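Local atomic coordinates of 3-keto-5-aminohexanoate cleavage enzyme (Ralstonia eutropha, PDB entry 3C6C), a protein that probably cleaves 3-keto-5-aminohexanoate or a related beta-keto acid, with a divalent metal ion bound in a TIM beta/alpha-barrel. Residues V24-A29 with M298-P303; G107-P112 with L158-L163; E142-D147 with L179-E184; G151-G156 with L215-G220; M172-Q177 with E202-G207. One frame throughout, in Å; residues are numbered along the deposited sequence. Where two conformers were deposited one is given.

In the fold
Contact 3 is the buried one: two neighbouring parallel barrel strands, 143-147 and 182-187, joined by four regular backbone bonds. Contact 1 works on the same sheet with two such bonds, fastening the late strand 299-300 to the first barrel strand, and is only partly buried. Contact 5 lies outside the barrel wall, its centre about 9 Å from that of contact 3; it exchanges backbone pairing for a glutamine amide and bridging waters. Contacts 2 and 4, with centres about 11 Å apart, share the separate antiparallel sheet through strands 158-162 and 151-155. Both touch the second subunit, and aromatic side chains there accompany the backbone bonds. Contact 4 is the surface contact of the set.

Contact 1 (V24-A29 with M298-P303); sequences VILTCA and MSVATP
Val24 grips two residues of 298-303 by its own backbone, one on each side of its parallel bridge partner Val300. Val24 N donates to Ser299 O at 2.7 Å, an almost straight bond (176° at the hydrogen). On the return side Ala301 N reaches Val24 O at 2.8 Å, but from 45° out of the carbonyl plane. Val24 O also takes a CA-H...O contact from Val300 CA at 3.4 Å, so two donors from consecutive residues converge on it.

The apolar contacts are sparser. Val24 CG2 meets SE of Met298, a selenomethionine, at 3.9 Å, the two side chains crossing at a slant. Val300 CG1 stands anti to the backbone N (chi1 178°), which places it against Leu26 CB at 3.8 Å. One residue further on, Ala301 CB lies 4.2 Å from Ile25 CG1.

Strand 23-29 thereby gains 299-300 as a short parallel partner. Next along the same edge Leu26 pairs with Val64, whereas Ile25 and Thr27 bond to strand 264-266 on the opposite edge. Ser63 OG ties in both segments, through Leu26 N and Ala301 O. Helix 282-295 packs on Leu26 and Met298, and Thr302 caps the start of helix 303-310.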
# COMPACT_ATOMS: atom_id res chain seq x y z
N VAL A 24 -21.71 9.00 -8.60
CA VAL A 24 -21.16 7.68 -8.87
C VAL A 24 -21.97 6.98 -9.96
O VAL A 24 -23.19 6.88 -9.86
CB VAL A 24 -21.19 6.81 -7.58
CG1 VAL A 24 -20.70 5.36 -7.85
CG2 VAL A 24 -20.45 7.50 -6.45
N ILE A 25 -21.29 6.54 -11.01
CA ILE A 25 -21.96 5.79 -12.09
C ILE A 25 -22.20 4.38 -11.59
O ILE A 25 -21.29 3.71 -11.12
CB ILE A 25 -21.16 5.76 -13.42
CG1 ILE A 25 -20.89 7.19 -13.89
CG2 ILE A 25 -21.91 4.93 -14.47
CD1 ILE A 25 -19.94 7.33 -15.11
N LEU A 26 -23.46 3.97 -11.69
CA LEU A 26 -23.86 2.60 -11.31
C LEU A 26 -24.41 1.88 -12.52
O LEU A 26 -25.40 2.33 -13.17
CB LEU A 26 -24.90 2.62 -10.19
CG LEU A 26 -25.39 1.29 -9.51
CD1 LEU A 26 -26.14 1.60 -8.20
CD2 LEU A 26 -26.28 0.41 -10.42
N THR A 27 -23.73 0.78 -12.81
CA THR A 27 -24.12 -0.17 -13.86
C THR A 27 -24.78 -1.39 -13.23
O THR A 27 -24.31 -1.95 -12.23
CB THR A 27 -22.92 -0.62 -14.69
OG1 THR A 27 -22.33 0.51 -15.30
CG2 THR A 27 -23.33 -1.65 -15.80
N CYS A 28 -25.92 -1.75 -13.80
CA CYS A 28 -26.59 -3.00 -13.45
C CYS A 28 -26.45 -4.02 -14.55
O CYS A 28 -26.91 -3.80 -15.68
CB CYS A 28 -28.05 -2.80 -13.12
SG CYS A 28 -28.84 -4.24 -12.39
N ALA A 29 -25.73 -5.09 -14.20
CA ALA A 29 -25.46 -6.24 -15.06
C ALA A 29 -26.60 -7.22 -14.84
O ALA A 29 -26.61 -7.96 -13.87
CB ALA A 29 -24.10 -6.88 -14.73
N MSE A 298 -22.60 10.56 -1.01
CA MSE A 298 -22.50 10.67 -2.48
C MSE A 298 -23.88 10.53 -3.13
O MSE A 298 -24.91 10.54 -2.46
CB MSE A 298 -21.50 9.65 -3.03
CG MSE A 298 -20.02 9.99 -2.70
SE MSE A 298 -18.78 8.55 -3.05
CE MSE A 298 -19.16 7.52 -1.61
N SER A 299 -23.92 10.44 -4.46
CA SER A 299 -25.17 10.09 -5.13
C SER A 299 -24.91 9.30 -6.38
O SER A 299 -23.80 9.19 -6.85
CB SER A 299 -26.00 11.32 -5.48
OG SER A 299 -25.28 12.13 -6.37
N VAL A 300 -25.98 8.72 -6.89
CA VAL A 300 -25.89 7.89 -8.07
C VAL A 300 -26.24 8.73 -9.30
O VAL A 300 -27.29 9.37 -9.38
CB VAL A 300 -26.79 6.65 -8.01
CG1 VAL A 300 -26.67 5.87 -9.32
CG2 VAL A 300 -26.42 5.76 -6.77
N ALA A 301 -25.31 8.71 -10.25
CA ALA A 301 -25.50 9.43 -11.51
C ALA A 301 -26.75 8.97 -12.26
O ALA A 301 -26.98 7.79 -12.46
CB ALA A 301 -24.25 9.28 -12.42
N THR A 302 -27.53 9.95 -12.69
CA THR A 302 -28.60 9.67 -13.66
C THR A 302 -27.91 9.25 -14.97
O THR A 302 -26.71 9.48 -15.14
CB THR A 302 -29.51 10.89 -13.94
OG1 THR A 302 -28.74 11.88 -14.62
CG2 THR A 302 -30.11 11.49 -12.65
N PRO A 303 -28.65 8.64 -15.92
CA PRO A 303 -28.03 8.27 -17.20
C PRO A 303 -27.36 9.45 -17.90
O PRO A 303 -26.23 9.33 -18.39
CB PRO A 303 -29.22 7.70 -17.98
CG PRO A 303 -30.04 7.04 -16.90
CD PRO A 303 -29.96 7.95 -15.73

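Contact 2 (G107-P112 with L158-L163); sequences GAFLLP and LEFVYL
Phe109 carries CG anti to its main-chain nitrogen (chi1 178°), whereas Phe160 holds CG between nitrogen and carbonyl carbon (63°), and these settings bring the rings together. Phe109 CE1 comes over one face of the Phe160 ring, 3.6 Å from Phe160 CG; with centroids 5.2 Å apart and planes at 49°, the pair is oblique. Leu111 CD2 adds a contact to Phe160 CB at 3.7 Å.

On the opposite face, Leu110 and Val161 lie side by side, Leu110 CD2 to Val161 CG1 at 4.0 Å. They form an antiparallel hydrogen-bonded pair: Leu110 N to Val161 O is 2.9 Å and Val161 N to Leu110 O is 3.0 Å. Phe109 with Tyr162 is the adjoining non-hydrogen-bonded pair, beyond which Leu163 N binds Ala108 O at 2.8 Å.

The contact joins the two central strands of a four-stranded antiparallel sheet, ordered 125-126, 108-113, 158-162, 151-155; Ala108 and Phe109 face Asp125 in a classic beta bulge. Leu163 packs on Val161 of the second subunit, and Val161 on its Leu163; Thr166 and Arg170 of that subunit bind Glu159.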
# COMPACT_ATOMS: atom_id res chain seq x y z
N GLY A 107 -17.10 -14.90 -27.99
CA GLY A 107 -16.28 -15.43 -29.10
C GLY A 107 -14.78 -15.54 -28.85
O GLY A 107 -13.97 -15.43 -29.78
N ALA A 108 -14.42 -15.71 -27.59
CA ALA A 108 -13.02 -15.79 -27.15
C ALA A 108 -12.82 -17.04 -26.32
O ALA A 108 -11.90 -17.16 -25.53
CB ALA A 108 -12.61 -14.53 -26.35
N PHE A 109 -13.75 -17.96 -26.50
CA PHE A 109 -13.84 -19.17 -25.65
C PHE A 109 -13.09 -20.37 -26.23
O PHE A 109 -13.48 -20.96 -27.21
CB PHE A 109 -15.32 -19.49 -25.40
CG PHE A 109 -15.57 -20.73 -24.58
CD1 PHE A 109 -15.36 -20.73 -23.21
CD2 PHE A 109 -16.05 -21.89 -25.18
CE1 PHE A 109 -15.59 -21.86 -22.45
CE2 PHE A 109 -16.30 -23.03 -24.42
CZ PHE A 109 -16.06 -23.02 -23.06
N LEU A 110 -11.95 -20.66 -25.59
CA LEU A 110 -11.01 -21.70 -26.05
C LEU A 110 -10.92 -22.85 -25.07
O LEU A 110 -10.70 -22.68 -23.87
CB LEU A 110 -9.60 -21.11 -26.28
CG LEU A 110 -8.51 -22.10 -26.69
CD1 LEU A 110 -8.79 -22.66 -28.10
CD2 LEU A 110 -7.14 -21.43 -26.66
N LEU A 111 -11.08 -24.04 -25.63
CA LEU A 111 -10.95 -25.31 -24.89
C LEU A 111 -9.89 -26.16 -25.55
O LEU A 111 -10.17 -26.92 -26.48
CB LEU A 111 -12.28 -26.08 -24.84
CG LEU A 111 -13.42 -25.51 -24.00
CD1 LEU A 111 -14.73 -26.23 -24.33
CD2 LEU A 111 -13.11 -25.57 -22.50
N PRO A 112 -8.63 -26.02 -25.10
CA PRO A 112 -7.57 -26.82 -25.73
C PRO A 112 -7.81 -28.33 -25.59
O PRO A 112 -8.22 -28.82 -24.54
CB PRO A 112 -6.31 -26.39 -24.97
CG PRO A 112 -6.65 -25.05 -24.40
CD PRO A 112 -8.11 -25.08 -24.09
N LEU A 158 -16.10 -25.38 -14.46
CA LEU A 158 -15.57 -25.35 -15.85
C LEU A 158 -14.29 -24.51 -15.99
O LEU A 158 -14.30 -23.30 -15.78
CB LEU A 158 -16.62 -24.83 -16.81
CG LEU A 158 -16.19 -24.68 -18.27
CD1 LEU A 158 -15.74 -26.02 -18.86
CD2 LEU A 158 -17.33 -24.07 -19.05
N GLU A 159 -13.21 -25.19 -16.36
CA GLU A 159 -11.90 -24.54 -16.65
C GLU A 159 -11.69 -24.36 -18.14
O GLU A 159 -11.89 -25.26 -18.94
CB GLU A 159 -10.74 -25.31 -15.99
CG GLU A 159 -10.86 -25.32 -14.47
CD GLU A 159 -9.59 -25.01 -13.70
OE1 GLU A 159 -8.84 -24.05 -14.03
OE2 GLU A 159 -9.35 -25.70 -12.69
N PHE A 160 -11.33 -23.14 -18.51
CA PHE A 160 -11.07 -22.82 -19.92
C PHE A 160 -10.06 -21.70 -20.05
O PHE A 160 -9.58 -21.15 -19.06
CB PHE A 160 -12.37 -22.41 -20.63
CG PHE A 160 -13.00 -21.15 -20.07
CD1 PHE A 160 -13.70 -21.18 -18.87
CD2 PHE A 160 -12.87 -19.93 -20.73
CE1 PHE A 160 -14.27 -20.04 -18.35
CE2 PHE A 160 -13.42 -18.77 -20.20
CZ PHE A 160 -14.13 -18.83 -19.01
N VAL A 161 -9.81 -21.38 -21.32
CA VAL A 161 -8.93 -20.28 -21.70
C VAL A 161 -9.70 -19.20 -22.45
O VAL A 161 -10.42 -19.45 -23.41
CB VAL A 161 -7.72 -20.74 -22.57
CG1 VAL A 161 -6.97 -19.51 -23.13
CG2 VAL A 161 -6.77 -21.63 -21.78
N TYR A 162 -9.55 -17.98 -21.95
CA TYR A 162 -10.04 -16.77 -22.64
C TYR A 162 -8.96 -16.33 -23.57
O TYR A 162 -7.86 -15.99 -23.13
CB TYR A 162 -10.29 -15.56 -21.71
CG TYR A 162 -11.71 -15.32 -21.26
CD1 TYR A 162 -12.79 -15.77 -21.99
CD2 TYR A 162 -11.96 -14.58 -20.10
CE1 TYR A 162 -14.09 -15.55 -21.57
CE2 TYR A 162 -13.26 -14.35 -19.67
CZ TYR A 162 -14.31 -14.84 -20.41
OH TYR A 162 -15.60 -14.62 -20.00
N LEU A 163 -9.27 -16.34 -24.86
CA LEU A 163 -8.29 -16.02 -25.91
C LEU A 163 -8.64 -14.76 -26.68
O LEU A 163 -9.47 -14.75 -27.62
CB LEU A 163 -8.12 -17.21 -26.88
CG LEU A 163 -7.03 -17.03 -27.94
CD1 LEU A 163 -5.66 -17.10 -27.29
CD2 LEU A 163 -7.19 -18.08 -29.06

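Contact 3 (E142-D147 with L179-E184); sequences EIASLD and LGIKPE. With EDO (1,2-ethanediol), chain E.
Glu184 lies against Ile143, Ala144 and Ser145 of the neighbouring parallel strand. Glu184 CB passes 4.1 Å from Ile143 CG2 and 4.0 Å from Ala144 O. CG leaves anti to the backbone N (chi1 -170°), and the chain stays extended at chi2, carrying the carboxylate along the face that holds Ile143 and Ser145. At the tip, Glu184 OE1 comes near Ser145 OG, at 3.4 Å in one of two Ser145 conformers, and no hydrogen bond is assigned. Ser145 OG bonds mainly to Asn101 OD1 and weakly to Glu186 OE2, while Asn101 ND2 makes a weak hydrogen bond to Glu184 OE1. The Ser145 side chain lies about 5 Å from the nickel ion held by His66, His68 and Glu269, so this end of the contact borders the metal site.

The backbone ladder is regular: Lys182 N to Glu142 O, Ala144 N to Lys182 O, Glu184 N to Ala144 O and Leu146 N to Glu184 O all measure between 2.9 and 3.0 Å. On the other face Ile181 CG2 touches Ala144 CB at 3.8 Å. A water donates to both Glu142 O and Gly180 O (2.7 Å to the latter).

These are adjacent barrel strands of a beta-alpha-beta crossover whose connection carries the hairpin 151-155/158-162 before helix 166-179. That helix, ending in a Schellman motif at Gly180, covers Ala144, Leu146 and Pro183; helix 134-139 covers Ile181, and strand 99-103 flanks 143-147.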
# COMPACT_ATOMS: atom_id res chain seq x y z
N GLU A 142 -24.24 2.69 -26.62
CA GLU A 142 -23.25 3.75 -26.32
C GLU A 142 -21.94 3.13 -25.87
O GLU A 142 -20.86 3.65 -26.10
CB GLU A 142 -23.76 4.75 -25.27
CG GLU A 142 -24.74 5.72 -25.91
CD GLU A 142 -25.57 6.48 -24.91
OE1 GLU A 142 -26.48 5.88 -24.29
OE2 GLU A 142 -25.34 7.71 -24.81
N ILE A 143 -22.08 1.98 -25.23
CA ILE A 143 -20.93 1.29 -24.61
C ILE A 143 -20.97 -0.18 -24.95
O ILE A 143 -22.03 -0.74 -25.15
CB ILE A 143 -20.94 1.47 -23.06
CG1 ILE A 143 -20.88 2.95 -22.67
CG2 ILE A 143 -19.83 0.67 -22.40
CD1 ILE A 143 -21.13 3.20 -21.19
N ALA A 144 -19.81 -0.79 -25.07
CA ALA A 144 -19.70 -2.27 -25.13
C ALA A 144 -18.47 -2.74 -24.37
O ALA A 144 -17.46 -2.05 -24.30
CB ALA A 144 -19.68 -2.79 -26.58
N SER A 145 -18.61 -3.92 -23.76
CA SER A 145 -17.55 -4.51 -22.92
C SER A 145 -16.55 -5.33 -23.71
O SER A 145 -16.91 -6.20 -24.52
CB SER A 145 -18.18 -5.37 -21.82
OG SER A 145 -19.08 -4.60 -21.03
N LEU A 146 -15.30 -5.05 -23.44
CA LEU A 146 -14.15 -5.67 -24.08
C LEU A 146 -13.18 -6.17 -23.02
O LEU A 146 -12.60 -5.37 -22.26
CB LEU A 146 -13.44 -4.65 -24.97
CG LEU A 146 -12.42 -5.20 -25.98
CD1 LEU A 146 -13.04 -6.20 -26.92
CD2 LEU A 146 -11.80 -4.06 -26.75
N ASP A 147 -13.03 -7.48 -22.98
CA ASP A 147 -12.18 -8.16 -22.00
C ASP A 147 -10.78 -8.16 -22.57
O ASP A 147 -10.47 -8.93 -23.48
CB ASP A 147 -12.62 -9.61 -21.73
CG ASP A 147 -13.94 -9.71 -20.96
OD1 ASP A 147 -14.50 -8.68 -20.57
OD2 ASP A 147 -14.42 -10.84 -20.77
N LEU A 179 -17.55 2.68 -35.18
CA LEU A 179 -18.99 2.54 -34.91
C LEU A 179 -19.49 3.58 -33.92
O LEU A 179 -20.70 3.74 -33.69
CB LEU A 179 -19.32 1.15 -34.34
CG LEU A 179 -19.24 -0.02 -35.34
CD1 LEU A 179 -19.29 -1.35 -34.58
CD2 LEU A 179 -20.33 0.07 -36.43
N GLY A 180 -18.55 4.26 -33.29
CA GLY A 180 -18.88 5.30 -32.29
C GLY A 180 -19.30 4.77 -30.93
O GLY A 180 -20.01 5.42 -30.17
N ILE A 181 -18.82 3.57 -30.63
CA ILE A 181 -19.12 2.87 -29.38
C ILE A 181 -17.90 2.96 -28.46
O ILE A 181 -16.76 2.70 -28.87
CB ILE A 181 -19.49 1.38 -29.66
CG1 ILE A 181 -20.69 1.26 -30.62
CG2 ILE A 181 -19.71 0.61 -28.38
CD1 ILE A 181 -20.92 -0.17 -31.12
N LYS A 182 -18.16 3.30 -27.20
CA LYS A 182 -17.08 3.42 -26.20
C LYS A 182 -16.81 2.07 -25.57
O LYS A 182 -17.74 1.43 -25.03
CB LYS A 182 -17.41 4.49 -25.14
CG LYS A 182 -16.27 4.75 -24.17
CD LYS A 182 -16.54 5.93 -23.22
CE LYS A 182 -16.45 7.24 -23.87
NZ LYS A 182 -15.10 7.50 -24.46
N PRO A 183 -15.56 1.58 -25.65
CA PRO A 183 -15.31 0.34 -24.92
C PRO A 183 -15.15 0.55 -23.42
O PRO A 183 -14.55 1.53 -22.96
CB PRO A 183 -13.98 -0.14 -25.50
CG PRO A 183 -13.25 1.14 -25.87
CD PRO A 183 -14.34 2.08 -26.33
N GLU A 184 -15.73 -0.40 -22.69
CA GLU A 184 -15.41 -0.65 -21.29
C GLU A 184 -14.36 -1.74 -21.22
O GLU A 184 -14.60 -2.91 -21.51
CB GLU A 184 -16.66 -1.03 -20.49
CG GLU A 184 -16.42 -1.07 -18.99
CD GLU A 184 -17.67 -1.42 -18.24
OE1 GLU A 184 -18.18 -2.56 -18.44
OE2 GLU A 184 -18.13 -0.57 -17.44
C1 EDO E . -23.53 5.10 -29.90
O1 EDO E . -24.85 5.61 -30.10
C2 EDO E . -23.09 4.25 -31.08
O2 EDO E . -23.10 5.04 -32.28
O HOH W 1 -20.71 5.99 -27.59

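Contact 4 (G151-G156 with L215-G220); sequences GNQVEG and LGVLWG
Val154, Leu218 and Trp219 make the tight part of the contact. With Val154 CG1 anti to the backbone N (chi1 -175°), CG2 stands anti to the carbonyl carbon and approaches the indole obliquely, 3.8 Å from Trp219 CD1; its still closer approach to NE1 is doubtfully short. Val154 CG2 lies 3.7 Å from Leu218 CB, with the valine and leucine side chains side by side and pointing the same way. Leu218 CB itself sits over the centre of the Trp219 ring system, an arrangement accompanied by the cis peptide between these two residues. Trp219 N donates to Asn152 O at 3.1 Å, and that oxygen also lies at the edge of the indole near its plane. Leu218 O accepts a bent, weak bond from Val154 N (2.9 Å, 128° at the hydrogen) together with a CA-H...O contact from Gln153.

Toward Val217 the fit is looser. Gln153 OE1 meets Val217 CG1 at 3.6 Å, while Val154 O and Leu218 N do not bond directly: one water donates to Val154 O at 2.7 Å and accepts from Leu218 N at 3.0 Å. The Val217 side chain is also about 4 Å from a bound acetate, probably from the crystallisation liquor.

The loop between strand 210-214 and helix 225-232 thus lies along strand 151-155, whose other edge pairs with 158-162. Glu159 of that strand binds Trp219 NE1. Phe195 of the second subunit meets the indole edge-to-face, and its Thr150 bonds to Asn152 OD1.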
# COMPACT_ATOMS: atom_id res chain seq x y z
N GLY A 151 -6.16 -15.53 -20.71
CA GLY A 151 -5.84 -16.19 -19.46
C GLY A 151 -6.65 -17.41 -19.12
O GLY A 151 -7.65 -17.72 -19.76
N ASN A 152 -6.13 -18.13 -18.14
CA ASN A 152 -6.80 -19.28 -17.53
C ASN A 152 -7.98 -18.79 -16.71
O ASN A 152 -7.82 -17.99 -15.77
CB ASN A 152 -5.85 -20.06 -16.62
CG ASN A 152 -4.74 -20.76 -17.39
OD1 ASN A 152 -4.93 -21.14 -18.53
ND2 ASN A 152 -3.57 -20.93 -16.75
N GLN A 153 -9.15 -19.28 -17.07
CA GLN A 153 -10.37 -18.91 -16.37
C GLN A 153 -11.19 -20.08 -15.88
O GLN A 153 -11.05 -21.22 -16.33
CB GLN A 153 -11.24 -17.99 -17.22
CG GLN A 153 -10.49 -16.75 -17.67
CD GLN A 153 -11.25 -15.48 -17.37
OE1 GLN A 153 -12.36 -15.52 -16.82
NE2 GLN A 153 -10.67 -14.34 -17.73
N VAL A 154 -12.07 -19.74 -14.95
CA VAL A 154 -12.96 -20.73 -14.30
C VAL A 154 -14.36 -20.15 -14.19
O VAL A 154 -14.54 -19.01 -13.75
CB VAL A 154 -12.52 -21.10 -12.86
CG1 VAL A 154 -13.43 -22.23 -12.29
CG2 VAL A 154 -11.05 -21.52 -12.77
N GLU A 155 -15.33 -20.94 -14.62
CA GLU A 155 -16.75 -20.63 -14.39
C GLU A 155 -17.39 -21.86 -13.77
O GLU A 155 -17.60 -22.88 -14.44
CB GLU A 155 -17.47 -20.25 -15.67
CG GLU A 155 -18.96 -19.89 -15.43
CD GLU A 155 -19.70 -19.50 -16.69
OE1 GLU A 155 -20.00 -20.42 -17.50
OE2 GLU A 155 -20.00 -18.29 -16.84
N GLY A 156 -17.64 -21.77 -12.48
CA GLY A 156 -18.10 -22.90 -11.70
C GLY A 156 -17.03 -23.96 -11.63
O GLY A 156 -15.97 -23.75 -11.05
N LEU A 215 -13.04 -8.41 -10.24
CA LEU A 215 -12.38 -8.93 -9.04
C LEU A 215 -12.99 -10.23 -8.53
O LEU A 215 -14.19 -10.39 -8.44
CB LEU A 215 -12.36 -7.89 -7.91
CG LEU A 215 -11.71 -6.53 -8.22
CD1 LEU A 215 -11.97 -5.54 -7.10
CD2 LEU A 215 -10.19 -6.70 -8.49
N GLY A 216 -12.12 -11.15 -8.19
CA GLY A 216 -12.48 -12.44 -7.62
C GLY A 216 -12.82 -13.54 -8.58
O GLY A 216 -13.33 -14.59 -8.19
N VAL A 217 -12.57 -13.31 -9.86
CA VAL A 217 -12.71 -14.37 -10.85
C VAL A 217 -11.40 -15.16 -10.87
O VAL A 217 -10.31 -14.60 -10.75
CB VAL A 217 -13.07 -13.82 -12.23
CG1 VAL A 217 -12.98 -14.93 -13.31
CG2 VAL A 217 -14.47 -13.21 -12.17
N LEU A 218 -11.51 -16.48 -10.94
CA LEU A 218 -10.31 -17.33 -11.03
C LEU A 218 -9.92 -17.43 -12.52
O LEU A 218 -10.79 -17.67 -13.37
CB LEU A 218 -10.58 -18.71 -10.43
CG LEU A 218 -11.06 -18.72 -8.97
CD1 LEU A 218 -11.27 -20.16 -8.52
CD2 LEU A 218 -10.07 -18.04 -8.02
N TRP A 219 -8.65 -17.26 -12.91
CA TRP A 219 -7.49 -17.05 -12.05
C TRP A 219 -6.95 -15.64 -12.27
O TRP A 219 -5.83 -15.44 -12.75
CB TRP A 219 -6.41 -18.11 -12.36
CG TRP A 219 -6.92 -19.50 -12.03
CD1 TRP A 219 -7.42 -20.43 -12.90
CD2 TRP A 219 -7.08 -20.04 -10.73
NE1 TRP A 219 -7.86 -21.54 -12.20
CE2 TRP A 219 -7.66 -21.33 -10.87
CE3 TRP A 219 -6.78 -19.57 -9.45
CZ2 TRP A 219 -7.93 -22.13 -9.78
CZ3 TRP A 219 -7.06 -20.38 -8.36
CH2 TRP A 219 -7.63 -21.64 -8.54
N GLY A 220 -7.81 -14.69 -11.93
CA GLY A 220 -7.51 -13.25 -11.90
C GLY A 220 -7.30 -12.62 -10.54
O GLY A 220 -7.15 -13.29 -9.51
O HOH W 2 -14.17 -17.74 -11.41

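Contact 5 (M172-Q177 with E202-G207); sequences MARRFQ and EGLIDG
Over one face of the Arg174 guanidinium lies Leu204 CD2, offset toward the rim and 3.8 Å from Arg174 NH2, so this contact is apolar in spite of the charge. The Gln177 amide is used at its NE2, which gives two bonds. Gln177 NE2 to Asp206 OD1 is 2.6 Å, nearly in the amide plane; the oxygen, however, is met from 46° above the carboxylate plane, the two planes standing 54° apart. Gln177 NE2 to Gly203 O is 3.0 Å, tilted from the amide plane. Gln177 reaches this far because its chain is extended at chi2 (180°), with CD passing 3.4 Å from Leu204 O.

Gly203 ends helix 190-201 in a Schellman motif, and the turn that follows lies against helix 166-179, so the contact ties together two successive outer helices of the barrel. Ile205 of the turn packs on Pro183 of strand 182-187, and Glu202 forms a salt bridge with Arg170 of helix 166-179.

Where the helix comes closest, Ala173 CB touches Leu204 CB at 4.0 Å. Two waters add bridges by donating to both sides: one joins Ala173 O to Leu204 O (2.7 Å to the latter), the other Gln177 O to Asp206 OD2, also 2.7 Å from that carboxylate oxygen.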
# COMPACT_ATOMS: atom_id res chain seq x y z
N MSE A 172 -10.62 -4.84 -32.65
CA MSE A 172 -11.91 -4.61 -31.96
C MSE A 172 -12.04 -3.16 -31.56
O MSE A 172 -13.06 -2.51 -31.78
CB MSE A 172 -12.01 -5.45 -30.68
CG MSE A 172 -12.12 -6.96 -30.88
SE MSE A 172 -13.76 -7.49 -31.77
CE MSE A 172 -14.98 -7.37 -30.27
N ALA A 173 -10.97 -2.67 -30.95
CA ALA A 173 -10.92 -1.29 -30.46
C ALA A 173 -11.18 -0.36 -31.63
O ALA A 173 -11.97 0.59 -31.54
CB ALA A 173 -9.56 -0.97 -29.80
N ARG A 174 -10.51 -0.65 -32.74
CA ARG A 174 -10.68 0.15 -33.98
C ARG A 174 -12.12 0.11 -34.51
O ARG A 174 -12.68 1.16 -34.89
CB ARG A 174 -9.68 -0.26 -35.07
CG ARG A 174 -9.66 0.75 -36.20
CD ARG A 174 -8.59 0.46 -37.25
NE ARG A 174 -7.21 0.49 -36.74
CZ ARG A 174 -6.43 1.57 -36.75
NH1 ARG A 174 -6.88 2.73 -37.23
NH2 ARG A 174 -5.19 1.51 -36.27
N ARG A 175 -12.74 -1.07 -34.47
CA ARG A 175 -14.12 -1.21 -34.91
C ARG A 175 -15.06 -0.37 -34.04
O ARG A 175 -15.99 0.28 -34.55
CB ARG A 175 -14.59 -2.67 -34.97
CG ARG A 175 -14.08 -3.40 -36.18
CD ARG A 175 -14.57 -2.73 -37.49
NE ARG A 175 -15.99 -2.99 -37.77
CZ ARG A 175 -16.84 -2.09 -38.24
NH1 ARG A 175 -16.46 -0.84 -38.46
NH2 ARG A 175 -18.09 -2.44 -38.49
N PHE A 176 -14.80 -0.38 -32.74
CA PHE A 176 -15.64 0.38 -31.81
C PHE A 176 -15.53 1.86 -32.14
O PHE A 176 -16.52 2.59 -32.13
CB PHE A 176 -15.22 0.19 -30.33
CG PHE A 176 -15.62 -1.14 -29.69
CD1 PHE A 176 -15.66 -2.34 -30.40
CD2 PHE A 176 -15.89 -1.18 -28.34
CE1 PHE A 176 -16.02 -3.54 -29.76
CE2 PHE A 176 -16.22 -2.36 -27.70
CZ PHE A 176 -16.26 -3.54 -28.40
N GLN A 177 -14.32 2.30 -32.45
CA GLN A 177 -14.09 3.72 -32.77
C GLN A 177 -14.90 4.12 -33.97
O GLN A 177 -15.59 5.13 -33.99
CB GLN A 177 -12.63 4.02 -33.09
CG GLN A 177 -11.75 4.11 -31.89
CD GLN A 177 -10.32 4.40 -32.28
OE1 GLN A 177 -9.69 3.61 -32.99
NE2 GLN A 177 -9.79 5.53 -31.83
N GLU A 202 -1.72 4.12 -28.64
CA GLU A 202 -1.79 3.81 -30.08
C GLU A 202 -2.93 4.49 -30.82
O GLU A 202 -3.18 4.25 -32.01
CB GLU A 202 -1.87 2.29 -30.27
CG GLU A 202 -0.60 1.61 -29.83
CD GLU A 202 -0.65 0.12 -30.05
OE1 GLU A 202 -1.65 -0.36 -30.64
OE2 GLU A 202 0.29 -0.59 -29.61
N GLY A 203 -3.64 5.34 -30.11
CA GLY A 203 -4.74 6.09 -30.69
C GLY A 203 -5.98 5.27 -30.95
O GLY A 203 -6.76 5.57 -31.83
N LEU A 204 -6.19 4.23 -30.15
CA LEU A 204 -7.28 3.28 -30.39
C LEU A 204 -8.42 3.43 -29.40
O LEU A 204 -9.42 2.72 -29.49
CB LEU A 204 -6.75 1.85 -30.39
CG LEU A 204 -5.93 1.41 -31.60
CD1 LEU A 204 -5.32 0.05 -31.37
CD2 LEU A 204 -6.81 1.40 -32.83
N ILE A 205 -8.28 4.41 -28.52
CA ILE A 205 -9.29 4.70 -27.47
C ILE A 205 -9.65 6.18 -27.46
O ILE A 205 -8.87 7.04 -27.06
CB ILE A 205 -8.80 4.29 -26.05
CG1 ILE A 205 -8.36 2.80 -25.99
CG2 ILE A 205 -9.85 4.62 -24.97
CD1 ILE A 205 -9.48 1.76 -26.03
N ASP A 206 -10.87 6.46 -27.89
CA ASP A 206 -11.40 7.82 -27.96
C ASP A 206 -11.88 8.42 -26.64
O ASP A 206 -12.43 7.76 -25.76
CB ASP A 206 -12.55 7.89 -28.95
CG ASP A 206 -12.11 7.66 -30.41
OD1 ASP A 206 -10.88 7.59 -30.70
OD2 ASP A 206 -13.02 7.56 -31.25
N GLY A 207 -11.68 9.72 -26.55
CA GLY A 207 -12.21 10.50 -25.44
C GLY A 207 -11.78 10.02 -24.07
O GLY A 207 -10.61 9.65 -23.83
O HOH W 3 -11.96 1.96 -29.05
O HOH W 4 -4.46 3.91 -34.19
O HOH W 5 -15.49 6.61 -31.65